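Local coordinates for amidohydrolase family protein (Acinetobacter baumannii, PDB 4I6K) that probably hydrolyses 2-pyrone-4,6-dicarboxylic acid or a related lactone, as a member of the amidohydrolase family, and binds citric acid in the crystal, at residues 83-86 with 87-91; 228-231 with 232-236; 265-268 with 269-273. All blocks are in the same frame, centred on the assembly; numbering follows the deposited sequence.

Overall arrangement
All three contacts are local, made between residues three or four apart in the chain, so none closes a long loop and none encloses or crosses another. From the N terminus, contact 1 comes first, on helix 83-91 between strands 69-73 and 96-100. Contact 2 follows on helix 222-237, between strands 207-210 and 243-244, on the opposite side of the chain's centre; its centre is about 35 Å from that of contact 1. Contact 3 runs over the end of helix 260-270 into the turn before helix 274-289. Contacts 2 and 3 touch, with Tyr231 against Ile270 and Val271. All three lie outside the eight parallel strands of the barrel.

Contact 1: residues 83-86 with 87-91; sequences QAML and NAIQQ
Asn87 turns its side-chain amide back over the previous helical turn, toward Gln83. The nitrogen Asn87 ND2 lies 3.3 Å from Gln83 OE1, but the N-H points poorly at the oxygen, at 126°, so this bond is weak. The two amide planes stand 68° apart and do not stack. Asn87 ND2 is also 2.7 Å from the backbone oxygen Gln83 O. That oxygen already takes the hydrogen bond from Asn87 N, at 2.9 Å. The first torsion of Asn87 explains the approach: CG stands anti to the carbonyl carbon and beside the backbone N (chi1 -69°), which brings the amide back to the N-terminal turn. Gln83 meets it with a chain bent at chi2.

The buried side of the helix has a different contact. Ile89 CG1 rests against Met85 O at 3.0 Å, while Met85 CG and Ile89 CG1 pack loosely at 4.4 Å. Behind these side chains lie the i to i+4 backbone bonds of a regular alpha-helix. Ile89 N binds Met85 O, Ala88 N binds Ala84 O, and Gln90 N reaches Leu86 O at 3.2 Å in a nearly straight bond. The amide of Gln90 also folds back beside Leu86 O.

At the start of the helix, Gln83 N is hydrogen-bonded to Asn81 OD1. Met85 and Ala88 press on Leu72 of strand 69-73, and Met85 and Leu86 touch Ile119 of strand 119-125. The side chain of Met85 is about 10 Å from the bound citric acid. Gln83, Asn87 and Gln90 form the exposed side, while the apolar side packs this beta-alpha-beta helix, which links strands 69-73 and 96-100, against the barrel.

Contact 2: residues 228-231 with 232-236; sequences QQAY and NIFKE
Phe234 sits one turn after Ala230 on helix 222-237, the helix of a beta-alpha-beta unit between strands 207-210 and 243-244 of the amidohydrolase barrel. Its side chain leads back toward the preceding turn. Phe234 CB lies 3.3 Å from Tyr231 O. At CG the ring begins, and Phe234 CG is 3.1 Å from Ala230 O. CG stands anti to the carbonyl carbon and beside the backbone N (chi1 -57°), which carries the ring back along the helix. The second torsion (chi2 -22°) then turns one ring face over Ala230 O, which sits 3.0 Å above the plane, over its centre. CD2 comes near Tyr231 CA. At the far end, CE2 and CZ reach the methyl group of Ala230. The same oxygen, Ala230 O, accepts the N-H of Phe234 in a straight bond of 2.9 Å (179°), so backbone and ring of one residue both meet it.

The following residue, Lys235, lies one turn after Tyr231. The course of the lysine chain past the tyrosine ring is not reliable in detail. The polar ends of this pair meet on Glu276 of helix 274-289: Lys235 NZ forms a salt bridge with OE2, and Tyr231 OH a hydrogen bond with OE1. The shared carboxylate probably favours the charged lysine and helps to set the rotation of the phenol.

Other residues close the apolar side. Ala230 and Phe234 touch Tyr195 of helix 193-201, Ile233 and Phe234 touch Leu199, and Tyr231 and Phe234 touch Leu243 of the following strand. One turn back from Ile233 lies Gln229, and Ile233 CG1 comes to 3.3 Å from Gln229 O.

Contact 3: residues 265-268 with 269-273; sequences KAFK and QIVFD
Gln269, near the end of helix 260-270, binds Lys265 O through its backbone N, at 3.1 Å. Its long side chain crosses that of the lysine at a slant. Gln269 OE1 comes to 4.0 Å from both CG and CE of Lys265, a loose contact along the exposed side of the helix. The lysine is extended as far as CE and bends only at chi4.

Ile270 comes next and turns to the buried side. Its N-H points almost straight at Ala266 O (171°). The same oxygen is crowded by the isoleucine side chain, with Ile270 CD1 only 3.3 Å from Ala266 O. That branch reaches the methyl of Ala266 more loosely. Ile270 also packs on Ala227 and Tyr231 of helix 222-237.

Val271 is the first residue to leave helical geometry. Its N still binds Phe267 O, at a short 2.6 Å. Val271 CB stands over one face of the Phe267 ring, 4.3 Å from the centroid and shifted toward the rim, as a CH-pi contact. Val271 CG2 extends this to Phe267 CE2, at 3.5 Å. CG1 is anti to the backbone N (chi1 -174°), which leaves CG2 anti to the carbonyl carbon and against the ring. The phenylalanine also meets Trp245 and the side chains of Gln277, Ile280 and Leu281 of helix 274-289.

Phe272 follows in the turn, and its CA makes a bent CA-H...O contact with Lys268 O, at 3.4 Å. Asp273 then takes the N-cap position of the next helix, with OD1 hydrogen-bonded to His275 N. The whole is a junction between two consecutive helices, through a short turn with an Asp N-cap, on the outer layer of the amidohydrolase barrel.

Contact 1: residues 83-86 with 87-91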
ATOM      1  N   GLN A  83       4.103   1.468 -16.973  1.00 51.47           N
ATOM      2  CA  GLN A  83       3.328   2.191 -17.969  1.00 56.98           C
ATOM      3  C   GLN A  83       1.812   2.169 -17.850  1.00 53.63           C
ATOM      4  O   GLN A  83       1.176   3.187 -18.049  1.00 48.92           O
ATOM      5  CB  GLN A  83       3.711   1.728 -19.367  1.00 58.51           C
ATOM      6  CG  GLN A  83       4.918   2.427 -19.906  1.00 71.59           C
ATOM      7  CD  GLN A  83       4.709   3.903 -20.037  1.00 78.65           C
ATOM      8  OE1 GLN A  83       3.707   4.354 -20.570  1.00 71.53           O
ATOM      9  NE2 GLN A  83       5.660   4.669 -19.554  1.00 81.35           N
ATOM     10  N   ALA A  84       1.220   1.029 -17.539  1.00 50.85           N
ATOM     11  CA  ALA A  84      -0.242   1.006 -17.382  1.00 48.90           C
ATOM     12  C   ALA A  84      -0.699   2.017 -16.331  1.00 49.05           C
ATOM     13  O   ALA A  84      -1.610   2.812 -16.569  1.00 52.69           O
ATOM     14  CB  ALA A  84      -0.723  -0.382 -17.026  1.00 41.51           C
ATOM     15  N   MET A  85      -0.049   1.980 -15.169  1.00 48.35           N
ATOM     16  CA  MET A  85      -0.324   2.925 -14.091  1.00 54.52           C
ATOM     17  C   MET A  85      -0.053   4.384 -14.485  1.00 53.06           C
ATOM     18  O   MET A  85      -0.840   5.283 -14.167  1.00 45.16           O
ATOM     19  CB  MET A  85       0.505   2.573 -12.852  1.00 50.36           C
ATOM     20  CG  MET A  85       0.252   3.507 -11.685  1.00 51.63           C
ATOM     21  SD  MET A  85       1.198   3.076 -10.224  1.00 52.38           S
ATOM     22  CE  MET A  85       2.862   3.270 -10.845  1.00 35.03           C
ATOM     23  N   LEU A  86       1.078   4.619 -15.146  1.00 41.53           N
ATOM     24  CA  LEU A  86       1.414   5.963 -15.616  1.00 53.74           C
ATOM     25  C   LEU A  86       0.353   6.556 -16.561  1.00 58.32           C
ATOM     26  O   LEU A  86      -0.001   7.737 -16.445  1.00 53.54           O
ATOM     27  CB  LEU A  86       2.791   5.963 -16.274  1.00 49.40           C
ATOM     28  CG  LEU A  86       3.945   5.844 -15.269  1.00 51.74           C
ATOM     29  CD1 LEU A  86       5.272   5.663 -15.987  1.00 49.40           C
ATOM     30  CD2 LEU A  86       3.986   7.069 -14.340  1.00 48.23           C
ATOM     31  N   ASN A  87      -0.157   5.737 -17.478  1.00 46.29           N
ATOM     32  CA  ASN A  87      -1.211   6.182 -18.398  1.00 58.67           C
ATOM     33  C   ASN A  87      -2.528   6.498 -17.694  1.00 54.07           C
ATOM     34  O   ASN A  87      -3.219   7.459 -18.046  1.00 52.04           O
ATOM     35  CB  ASN A  87      -1.428   5.155 -19.513  1.00 64.54           C
ATOM     36  CG  ASN A  87      -0.256   5.091 -20.479  1.00 75.35           C
ATOM     37  OD1 ASN A  87       0.072   6.078 -21.138  1.00 88.83           O
ATOM     38  ND2 ASN A  87       0.386   3.931 -20.562  1.00 74.12           N
ATOM     39  N   ALA A  88      -2.852   5.700 -16.681  1.00 52.10           N
ATOM     40  CA  ALA A  88      -4.084   5.880 -15.929  1.00 51.28           C
ATOM     41  C   ALA A  88      -4.054   7.192 -15.165  1.00 57.18           C
ATOM     42  O   ALA A  88      -5.059   7.908 -15.113  1.00 46.10           O
ATOM     43  CB  ALA A  88      -4.302   4.710 -14.972  1.00 48.73           C
ATOM     44  N   ILE A  89      -2.900   7.492 -14.564  1.00 60.39           N
ATOM     45  CA  ILE A  89      -2.716   8.729 -13.805  1.00 59.41           C
ATOM     46  C   ILE A  89      -2.929   9.923 -14.712  1.00 56.39           C
ATOM     47  O   ILE A  89      -3.723  10.808 -14.402  1.00 61.95           O
ATOM     48  CB  ILE A  89      -1.301   8.844 -13.219  1.00 65.60           C
ATOM     49  CG1 ILE A  89      -0.982   7.659 -12.310  1.00 71.01           C
ATOM     50  CG2 ILE A  89      -1.168  10.135 -12.440  1.00 70.12           C
ATOM     51  CD1 ILE A  89      -1.684   7.721 -10.997  1.00 82.26           C
ATOM     52  N   GLN A  90      -2.219   9.937 -15.837  1.00 51.88           N
ATOM     53  CA  GLN A  90      -2.343  11.010 -16.827  1.00 58.81           C
ATOM     54  C   GLN A  90      -3.783  11.315 -17.215  1.00 60.68           C
ATOM     55  O   GLN A  90      -4.135  12.476 -17.433  1.00 63.50           O
ATOM     56  CB  GLN A  90      -1.536  10.686 -18.080  1.00 60.28           C
ATOM     57  CG  GLN A  90      -0.063  11.012 -17.944  1.00 73.07           C
ATOM     58  CD  GLN A  90       0.823  10.026 -18.676  1.00 85.08           C
ATOM     59  OE1 GLN A  90       0.492   9.566 -19.775  1.00 86.29           O
ATOM     60  NE2 GLN A  90       1.963   9.690 -18.066  1.00 81.60           N
ATOM     61  N   GLN A  91      -4.621  10.285 -17.300  1.00 57.22           N
ATOM     62  CA  GLN A  91      -6.028  10.497 -17.627  1.00 54.76           C
ATOM     63  C   GLN A  91      -6.780  11.217 -16.524  1.00 56.95           C
ATOM     64  O   GLN A  91      -7.688  11.997 -16.814  1.00 62.38           O
ATOM     65  CB  GLN A  91      -6.723   9.185 -17.922  1.00 53.30           C
ATOM     66  CG  GLN A  91      -6.169   8.491 -19.123  1.00 58.32           C
ATOM     67  CD  GLN A  91      -6.919   7.231 -19.418  1.00 59.14           C
ATOM     68  OE1 GLN A  91      -6.342   6.244 -19.866  1.00 66.44           O
ATOM     69  NE2 GLN A  91      -8.216   7.243 -19.148  1.00 51.65           N
TER

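Contact 2: residues 228-231 with 232-236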
ATOM      1  N   GLN A 228      -9.616  -6.050  13.139  1.00 49.40           N
ATOM      2  CA  GLN A 228     -10.124  -5.253  14.261  1.00 55.59           C
ATOM      3  C   GLN A 228      -9.133  -5.151  15.450  1.00 52.60           C
ATOM      4  O   GLN A 228      -8.978  -4.085  16.061  1.00 48.71           O
ATOM      5  CB  GLN A 228     -11.463  -5.836  14.731  1.00 53.45           C
ATOM      6  CG  GLN A 228     -12.572  -4.825  14.856  1.00 68.71           C
ATOM      7  CD  GLN A 228     -13.942  -5.482  14.882  1.00 89.97           C
ATOM      8  OE1 GLN A 228     -14.942  -4.880  14.487  1.00 88.69           O
ATOM      9  NE2 GLN A 228     -13.990  -6.731  15.341  1.00 97.51           N
ATOM     10  N   GLN A 229      -8.482  -6.262  15.783  1.00 43.32           N
ATOM     11  CA  GLN A 229      -7.486  -6.269  16.842  1.00 52.02           C
ATOM     12  C   GLN A 229      -6.290  -5.397  16.475  1.00 48.83           C
ATOM     13  O   GLN A 229      -5.815  -4.588  17.280  1.00 48.50           O
ATOM     14  CB  GLN A 229      -6.982  -7.685  17.075  1.00 54.32           C
ATOM     15  CG  GLN A 229      -7.980  -8.630  17.702  1.00 67.09           C
ATOM     16  CD  GLN A 229      -7.312  -9.913  18.143  1.00 63.91           C
ATOM     17  OE1 GLN A 229      -6.480  -9.906  19.056  1.00 60.10           O
ATOM     18  NE2 GLN A 229      -7.652 -11.021  17.481  1.00 56.16           N
ATOM     19  N   ALA A 230      -5.787  -5.594  15.258  1.00 57.76           N
ATOM     20  CA  ALA A 230      -4.630  -4.847  14.771  1.00 46.41           C
ATOM     21  C   ALA A 230      -4.938  -3.363  14.848  1.00 47.75           C
ATOM     22  O   ALA A 230      -4.132  -2.581  15.334  1.00 50.23           O
ATOM     23  CB  ALA A 230      -4.282  -5.262  13.356  1.00 45.84           C
ATOM     24  N   TYR A 231      -6.126  -2.988  14.384  1.00 53.11           N
ATOM     25  CA  TYR A 231      -6.570  -1.603  14.470  1.00 52.25           C
ATOM     26  C   TYR A 231      -6.518  -1.081  15.902  1.00 51.76           C
ATOM     27  O   TYR A 231      -5.946  -0.016  16.163  1.00 55.62           O
ATOM     28  CB  TYR A 231      -7.981  -1.445  13.897  1.00 50.46           C
ATOM     29  CG  TYR A 231      -8.511  -0.018  13.944  1.00 61.08           C
ATOM     30  CD1 TYR A 231      -7.986   0.975  13.099  1.00 46.79           C
ATOM     31  CD2 TYR A 231      -9.532   0.341  14.825  1.00 50.13           C
ATOM     32  CE1 TYR A 231      -8.461   2.281  13.131  1.00 50.63           C
ATOM     33  CE2 TYR A 231     -10.017   1.655  14.863  1.00 61.80           C
ATOM     34  CZ  TYR A 231      -9.475   2.618  14.019  1.00 42.96           C
ATOM     35  OH  TYR A 231      -9.951   3.911  14.045  1.00 66.03           O
ATOM     36  N   ASN A 232      -7.109  -1.828  16.831  1.00 53.97           N
ATOM     37  CA  ASN A 232      -7.128  -1.405  18.231  1.00 52.14           C
ATOM     38  C   ASN A 232      -5.729  -1.217  18.758  1.00 46.01           C
ATOM     39  O   ASN A 232      -5.435  -0.219  19.418  1.00 54.56           O
ATOM     40  CB  ASN A 232      -7.860  -2.413  19.117  1.00 58.29           C
ATOM     41  CG  ASN A 232      -9.336  -2.517  18.790  1.00 60.35           C
ATOM     42  OD1 ASN A 232     -10.019  -3.407  19.282  1.00 57.71           O
ATOM     43  ND2 ASN A 232      -9.831  -1.613  17.952  1.00 54.66           N
ATOM     44  N   ILE A 233      -4.861  -2.181  18.480  1.00 45.13           N
ATOM     45  CA  ILE A 233      -3.456  -2.045  18.858  1.00 48.37           C
ATOM     46  C   ILE A 233      -2.870  -0.727  18.327  1.00 49.32           C
ATOM     47  O   ILE A 233      -2.356   0.082  19.091  1.00 50.91           O
ATOM     48  CB  ILE A 233      -2.645  -3.253  18.371  1.00 51.04           C
ATOM     49  CG1 ILE A 233      -3.100  -4.506  19.119  1.00 52.28           C
ATOM     50  CG2 ILE A 233      -1.151  -3.038  18.563  1.00 48.40           C
ATOM     51  CD1 ILE A 233      -2.428  -5.782  18.643  1.00 36.14           C
ATOM     52  N   PHE A 234      -2.979  -0.497  17.021  1.00 56.43           N
ATOM     53  CA  PHE A 234      -2.526   0.765  16.415  1.00 52.90           C
ATOM     54  C   PHE A 234      -3.028   1.979  17.197  1.00 57.45           C
ATOM     55  O   PHE A 234      -2.284   2.934  17.446  1.00 46.80           O
ATOM     56  CB  PHE A 234      -3.011   0.881  14.968  1.00 50.40           C
ATOM     57  CG  PHE A 234      -2.589  -0.265  14.085  1.00 50.37           C
ATOM     58  CD1 PHE A 234      -1.500  -1.059  14.421  1.00 49.47           C
ATOM     59  CD2 PHE A 234      -3.270  -0.533  12.895  1.00 42.37           C
ATOM     60  CE1 PHE A 234      -1.099  -2.107  13.590  1.00 49.13           C
ATOM     61  CE2 PHE A 234      -2.875  -1.576  12.059  1.00 41.23           C
ATOM     62  CZ  PHE A 234      -1.791  -2.363  12.413  1.00 47.71           C
ATOM     63  N   LYS A 235      -4.307   1.942  17.560  1.00 54.18           N
ATOM     64  CA  LYS A 235      -4.913   3.018  18.321  1.00 59.94           C
ATOM     65  C   LYS A 235      -4.166   3.253  19.627  1.00 51.13           C
ATOM     66  O   LYS A 235      -3.734   4.371  19.911  1.00 58.98           O
ATOM     67  CB  LYS A 235      -6.366   2.691  18.645  1.00 59.68           C
ATOM     68  CG  LYS A 235      -7.289   3.867  18.518  1.00 67.28           C
ATOM     69  CD  LYS A 235      -8.103   3.727  17.247  1.00 71.16           C
ATOM     70  CE  LYS A 235      -9.161   2.639  17.401  1.00 68.80           C
ATOM     71  NZ  LYS A 235     -10.346   3.085  18.206  1.00 59.55           N
ATOM     72  N   GLU A 236      -4.023   2.200  20.424  1.00 45.62           N
ATOM     73  CA  GLU A 236      -3.415   2.332  21.738  1.00 50.13           C
ATOM     74  C   GLU A 236      -1.947   2.738  21.648  1.00 52.02           C
ATOM     75  O   GLU A 236      -1.405   3.344  22.574  1.00 49.38           O
ATOM     76  CB  GLU A 236      -3.553   1.033  22.510  1.00 50.54           C
ATOM     77  CG  GLU A 236      -4.988   0.569  22.596  1.00 79.40           C
ATOM     78  CD  GLU A 236      -5.116  -0.943  22.540  1.00 98.46           C
ATOM     79  OE1 GLU A 236      -4.071  -1.634  22.532  1.00108.70           O
ATOM     80  OE2 GLU A 236      -6.264  -1.438  22.495  1.00 96.71           O
TER

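Contact 3: residues 265-268 with 269-273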
ATOM      1  N   LYS A 265     -17.550  -1.958   3.310  1.00 60.97           N
ATOM      2  CA  LYS A 265     -18.348  -2.454   4.430  1.00 56.94           C
ATOM      3  C   LYS A 265     -17.495  -2.909   5.618  1.00 57.81           C
ATOM      4  O   LYS A 265     -17.754  -2.530   6.761  1.00 57.29           O
ATOM      5  CB  LYS A 265     -19.278  -3.576   3.969  1.00 51.77           C
ATOM      6  CG  LYS A 265     -20.237  -4.060   5.039  1.00 54.25           C
ATOM      7  CD  LYS A 265     -21.323  -4.935   4.442  1.00 55.94           C
ATOM      8  CE  LYS A 265     -22.318  -5.363   5.511  1.00 68.33           C
ATOM      9  NZ  LYS A 265     -23.050  -4.214   6.123  1.00 76.98           N
ATOM     10  N   ALA A 266     -16.475  -3.718   5.348  1.00 56.85           N
ATOM     11  CA  ALA A 266     -15.581  -4.174   6.403  1.00 54.46           C
ATOM     12  C   ALA A 266     -14.863  -2.996   7.079  1.00 57.83           C
ATOM     13  O   ALA A 266     -14.595  -3.015   8.279  1.00 55.70           O
ATOM     14  CB  ALA A 266     -14.574  -5.168   5.844  1.00 52.38           C
ATOM     15  N   PHE A 267     -14.554  -1.965   6.307  1.00 56.99           N
ATOM     16  CA  PHE A 267     -13.851  -0.834   6.871  1.00 55.67           C
ATOM     17  C   PHE A 267     -14.687  -0.214   7.983  1.00 55.57           C
ATOM     18  O   PHE A 267     -14.176   0.117   9.056  1.00 52.45           O
ATOM     19  CB  PHE A 267     -13.522   0.201   5.787  1.00 52.28           C
ATOM     20  CG  PHE A 267     -13.062   1.511   6.339  1.00 50.00           C
ATOM     21  CD1 PHE A 267     -13.902   2.616   6.326  1.00 56.17           C
ATOM     22  CD2 PHE A 267     -11.801   1.634   6.907  1.00 43.80           C
ATOM     23  CE1 PHE A 267     -13.493   3.837   6.848  1.00 52.59           C
ATOM     24  CE2 PHE A 267     -11.388   2.839   7.441  1.00 51.33           C
ATOM     25  CZ  PHE A 267     -12.241   3.949   7.411  1.00 48.74           C
ATOM     26  N   LYS A 268     -15.981  -0.063   7.716  1.00 61.05           N
ATOM     27  CA  LYS A 268     -16.895   0.571   8.664  1.00 56.66           C
ATOM     28  C   LYS A 268     -17.111  -0.324   9.875  1.00 58.98           C
ATOM     29  O   LYS A 268     -17.455   0.148  10.954  1.00 60.46           O
ATOM     30  CB  LYS A 268     -18.230   0.877   7.991  1.00 56.71           C
ATOM     31  CG  LYS A 268     -18.141   1.833   6.808  1.00 56.31           C
ATOM     32  CD  LYS A 268     -19.540   2.236   6.324  1.00 71.01           C
ATOM     33  CE  LYS A 268     -19.484   3.114   5.082  1.00 75.15           C
ATOM     34  NZ  LYS A 268     -20.746   3.055   4.290  1.00 80.03           N
ATOM     35  N   GLN A 269     -17.001  -1.628   9.683  1.00 56.72           N
ATOM     36  CA  GLN A 269     -16.969  -2.560  10.794  1.00 59.31           C
ATOM     37  C   GLN A 269     -15.732  -2.526  11.648  1.00 62.90           C
ATOM     38  O   GLN A 269     -15.807  -2.535  12.856  1.00 66.92           O
ATOM     39  CB  GLN A 269     -17.221  -3.969  10.322  1.00 62.19           C
ATOM     40  CG  GLN A 269     -18.675  -4.271  10.273  1.00 92.21           C
ATOM     41  CD  GLN A 269     -18.985  -5.434   9.398  1.00111.78           C
ATOM     42  OE1 GLN A 269     -20.041  -5.480   8.767  1.00108.20           O
ATOM     43  NE2 GLN A 269     -18.066  -6.388   9.340  1.00115.24           N
ATOM     44  N   ILE A 270     -14.588  -2.477  11.006  1.00 56.75           N
ATOM     45  CA  ILE A 270     -13.329  -2.294  11.711  1.00 56.59           C
ATOM     46  C   ILE A 270     -13.243  -0.908  12.352  1.00 59.72           C
ATOM     47  O   ILE A 270     -12.880  -0.775  13.514  1.00 54.33           O
ATOM     48  CB  ILE A 270     -12.130  -2.466  10.765  1.00 52.28           C
ATOM     49  CG1 ILE A 270     -12.036  -3.921  10.291  1.00 45.93           C
ATOM     50  CG2 ILE A 270     -10.835  -2.036  11.462  1.00 43.33           C
ATOM     51  CD1 ILE A 270     -11.515  -4.066   8.879  1.00 56.78           C
ATOM     52  N   VAL A 271     -13.565   0.124  11.582  1.00 59.35           N
ATOM     53  CA  VAL A 271     -13.513   1.485  12.086  1.00 62.27           C
ATOM     54  C   VAL A 271     -14.927   2.011  12.237  1.00 66.09           C
ATOM     55  O   VAL A 271     -15.463   2.673  11.344  1.00 64.02           O
ATOM     56  CB  VAL A 271     -12.718   2.410  11.144  1.00 65.21           C
ATOM     57  CG1 VAL A 271     -12.540   3.795  11.773  1.00 63.30           C
ATOM     58  CG2 VAL A 271     -11.371   1.788  10.823  1.00 69.93           C
ATOM     59  N   PHE A 272     -15.527   1.708  13.378  1.00 63.79           N
ATOM     60  CA  PHE A 272     -16.896   2.089  13.647  1.00 63.49           C
ATOM     61  C   PHE A 272     -17.085   3.599  13.876  1.00 65.51           C
ATOM     62  O   PHE A 272     -18.027   4.209  13.358  1.00 69.16           O
ATOM     63  CB  PHE A 272     -17.421   1.297  14.841  1.00 63.65           C
ATOM     64  CG  PHE A 272     -18.889   1.453  15.048  1.00 81.65           C
ATOM     65  CD1 PHE A 272     -19.428   1.509  16.324  1.00 77.68           C
ATOM     66  CD2 PHE A 272     -19.737   1.578  13.953  1.00 83.45           C
ATOM     67  CE1 PHE A 272     -20.787   1.665  16.504  1.00 81.77           C
ATOM     68  CE2 PHE A 272     -21.098   1.738  14.125  1.00 82.46           C
ATOM     69  CZ  PHE A 272     -21.623   1.783  15.402  1.00 82.89           C
ATOM     70  N   ASP A 273     -16.184   4.198  14.647  1.00 61.29           N
ATOM     71  CA  ASP A 273     -16.294   5.602  15.022  1.00 58.22           C
ATOM     72  C   ASP A 273     -16.048   6.540  13.836  1.00 59.80           C
ATOM     73  O   ASP A 273     -14.980   6.514  13.211  1.00 56.16           O
ATOM     74  CB  ASP A 273     -15.333   5.908  16.173  1.00 56.98           C
ATOM     75  CG  ASP A 273     -15.289   7.376  16.518  1.00 59.61           C
ATOM     76  OD1 ASP A 273     -15.662   8.206  15.664  1.00 71.97           O
ATOM     77  OD2 ASP A 273     -14.874   7.703  17.646  1.00 70.05           O
TER